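Local coordinates for protein BH2851 (Bacillus halodurans, PDB 2GFG) that is of unknown function but, as a CYTH-domain protein and putative adenylate cyclase, probably acts on triphosphate-bearing substrates, at residues L122-A127 with D139-L144. Residues are numbered along the deposited sequence; the frame is centred on the assembly and turned at random.
Sequences LSTSRA and DHSSYL. With EDO (1,2-ethanediol), chain G.
Extended at its first two torsions and bent at the third (chi3 -67°), the Arg126 side chain runs alongside Asp139, whose CG stands beside its own backbone N (chi1 -70°). Their guanidinium and carboxylate planes lie 6° apart, yet are stepped rather than coplanar. The grip is side-on and bidentate: NE of Arg126 meets OD1 of Asp139 at 3.0 Å, and NH2 of Arg126 meets OD2 of Asp139 at 3.1 Å, both on the syn side. Lys182 also forms a salt bridge with OD2 of Asp139, a second positive charge that may balance the nearby Glu152. A leucine in place of Arg126 would probably leave Asp139 OD1 without its charged mate and the carboxylate freer to turn. On the same face, Thr124 OG1 and Ser141 OG share a hydrogen bond of 2.9 Å, and Leu122 CD1 comes obliquely to CD1 of the Tyr143 ring at 3.4 Å. Reciprocal backbone bonds join Ser123 to Ser142 and Ser125 to His140; the shortest, from Ser125 N to His140 O, is 2.7 Å. On the other face, Ser125 OG binds an ethanediol. The arrangement is an antiparallel beta hairpin in the closed CYTH barrel, its Arg126 face consistent with the charged tunnel of triphosphate-binding relatives.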
loop_
_atom_site.group_PDB
_atom_site.type_symbol
_atom_site.label_atom_id
_atom_site.label_comp_id
_atom_site.label_asym_id
_atom_site.label_seq_id
_atom_site.Cartn_x
_atom_site.Cartn_y
_atom_site.Cartn_z
ATOM N N LEU A 122 1.532 4.862 8.886
ATOM C CA LEU A 122 2.334 3.648 8.857
ATOM C C LEU A 122 3.554 3.898 7.984
ATOM O O LEU A 122 3.415 4.309 6.821
ATOM C CB LEU A 122 1.497 2.490 8.293
ATOM C CG LEU A 122 2.166 1.122 8.078
ATOM C CD1 LEU A 122 1.142 0.016 8.226
ATOM C CD2 LEU A 122 2.870 1.017 6.710
ATOM N N SER A 123 4.749 3.664 8.540
ATOM C CA SER A 123 6.002 3.856 7.796
ATOM C C SER A 123 6.489 2.540 7.217
ATOM O O SER A 123 6.405 1.510 7.870
ATOM C CB SER A 123 7.079 4.449 8.698
ATOM O OG SER A 123 6.734 5.764 9.097
ATOM N N THR A 124 7.024 2.590 5.993
ATOM C CA THR A 124 7.566 1.393 5.324
ATOM C C THR A 124 8.936 1.662 4.705
ATOM O O THR A 124 9.140 2.672 4.032
ATOM C CB THR A 124 6.619 0.868 4.220
ATOM O OG1 THR A 124 5.361 0.498 4.799
ATOM C CG2 THR A 124 7.227 -0.366 3.509
ATOM N N SER A 125 9.873 0.753 4.968
ATOM C CA SER A 125 11.149 0.724 4.294
ATOM C C SER A 125 11.044 -0.330 3.204
ATOM O O SER A 125 10.820 -1.509 3.495
ATOM C CB SER A 125 12.255 0.375 5.269
ATOM O OG SER A 125 13.503 0.417 4.641
ATOM N N ARG A 126 11.202 0.093 1.945
ATOM C CA ARG A 126 10.884 -0.763 0.794
ATOM C C ARG A 126 12.044 -0.934 -0.170
ATOM O O ARG A 126 12.665 0.032 -0.577
ATOM C CB ARG A 126 9.689 -0.186 0.033
ATOM C CG ARG A 126 9.350 -0.946 -1.280
ATOM C CD ARG A 126 8.066 -0.463 -1.904
ATOM N NE ARG A 126 6.897 -0.777 -1.083
ATOM C CZ ARG A 126 5.635 -0.514 -1.430
ATOM N NH1 ARG A 126 5.357 0.101 -2.588
ATOM N NH2 ARG A 126 4.648 -0.847 -0.612
ATOM N N ALA A 127 12.284 -2.185 -0.562
ATOM C CA ALA A 127 13.175 -2.513 -1.661
ATOM C C ALA A 127 12.335 -3.144 -2.782
ATOM O O ALA A 127 11.419 -3.910 -2.511
ATOM C CB ALA A 127 14.240 -3.465 -1.200
ATOM N N ASP A 139 8.998 -5.359 2.066
ATOM C CA ASP A 139 8.468 -4.269 2.908
ATOM C C ASP A 139 8.670 -4.523 4.381
ATOM O O ASP A 139 8.093 -5.458 4.942
ATOM C CB ASP A 139 6.964 -4.099 2.662
ATOM C CG ASP A 139 6.650 -3.535 1.305
ATOM O OD1 ASP A 139 7.582 -3.182 0.561
ATOM O OD2 ASP A 139 5.447 -3.425 0.987
ATOM N N HIS A 140 9.450 -3.653 5.019
ATOM C CA HIS A 140 9.571 -3.616 6.463
ATOM C C HIS A 140 8.787 -2.394 6.945
ATOM O O HIS A 140 9.129 -1.251 6.604
ATOM C CB HIS A 140 11.057 -3.531 6.872
ATOM C CG HIS A 140 11.278 -3.270 8.333
ATOM N ND1 HIS A 140 12.352 -2.542 8.802
ATOM C CD2 HIS A 140 10.546 -3.605 9.423
ATOM C CE1 HIS A 140 12.283 -2.464 10.119
ATOM N NE2 HIS A 140 11.188 -3.084 10.517
ATOM N N SER A 141 7.712 -2.639 7.693
ATOM C CA SER A 141 6.797 -1.573 8.119
ATOM C C SER A 141 6.785 -1.412 9.623
ATOM O O SER A 141 6.944 -2.375 10.350
ATOM C CB SER A 141 5.372 -1.869 7.628
ATOM O OG SER A 141 5.338 -1.984 6.223
ATOM N N SER A 142 6.569 -0.169 10.078
ATOM C CA SER A 142 6.413 0.138 11.504
ATOM C C SER A 142 5.175 1.000 11.703
ATOM O O SER A 142 4.942 1.946 10.943
ATOM C CB SER A 142 7.635 0.870 12.031
ATOM O OG SER A 142 7.731 2.165 11.466
ATOM N N TYR A 143 4.386 0.680 12.724
ATOM C CA TYR A 143 3.138 1.412 12.988
ATOM C C TYR A 143 2.620 1.159 14.386
ATOM O O TYR A 143 2.674 0.027 14.881
ATOM C CB TYR A 143 2.054 1.028 11.953
ATOM C CG TYR A 143 1.799 -0.477 11.824
ATOM C CD1 TYR A 143 2.636 -1.290 11.032
ATOM C CD2 TYR A 143 0.695 -1.077 12.450
ATOM C CE1 TYR A 143 2.397 -2.671 10.900
ATOM C CE2 TYR A 143 0.444 -2.456 12.320
ATOM C CZ TYR A 143 1.301 -3.246 11.544
ATOM O OH TYR A 143 1.058 -4.593 11.415
ATOM N N LEU A 144 2.155 2.230 15.039
ATOM C CA LEU A 144 1.513 2.136 16.352
ATOM C C LEU A 144 2.359 1.327 17.393
ATOM O O LEU A 144 1.819 0.503 18.137
ATOM C CB LEU A 144 0.105 1.519 16.201
ATOM C CG LEU A 144 -0.823 2.228 15.213
ATOM C CD1 LEU A 144 -2.055 1.371 14.893
ATOM C CD2 LEU A 144 -1.237 3.602 15.753
HETATM C C1 EDO G . 15.889 -0.862 6.691
HETATM O O1 EDO G . 15.995 -0.621 5.284
HETATM C C2 EDO G . 14.918 -2.018 6.954
HETATM O O2 EDO G . 15.284 -3.183 6.188
#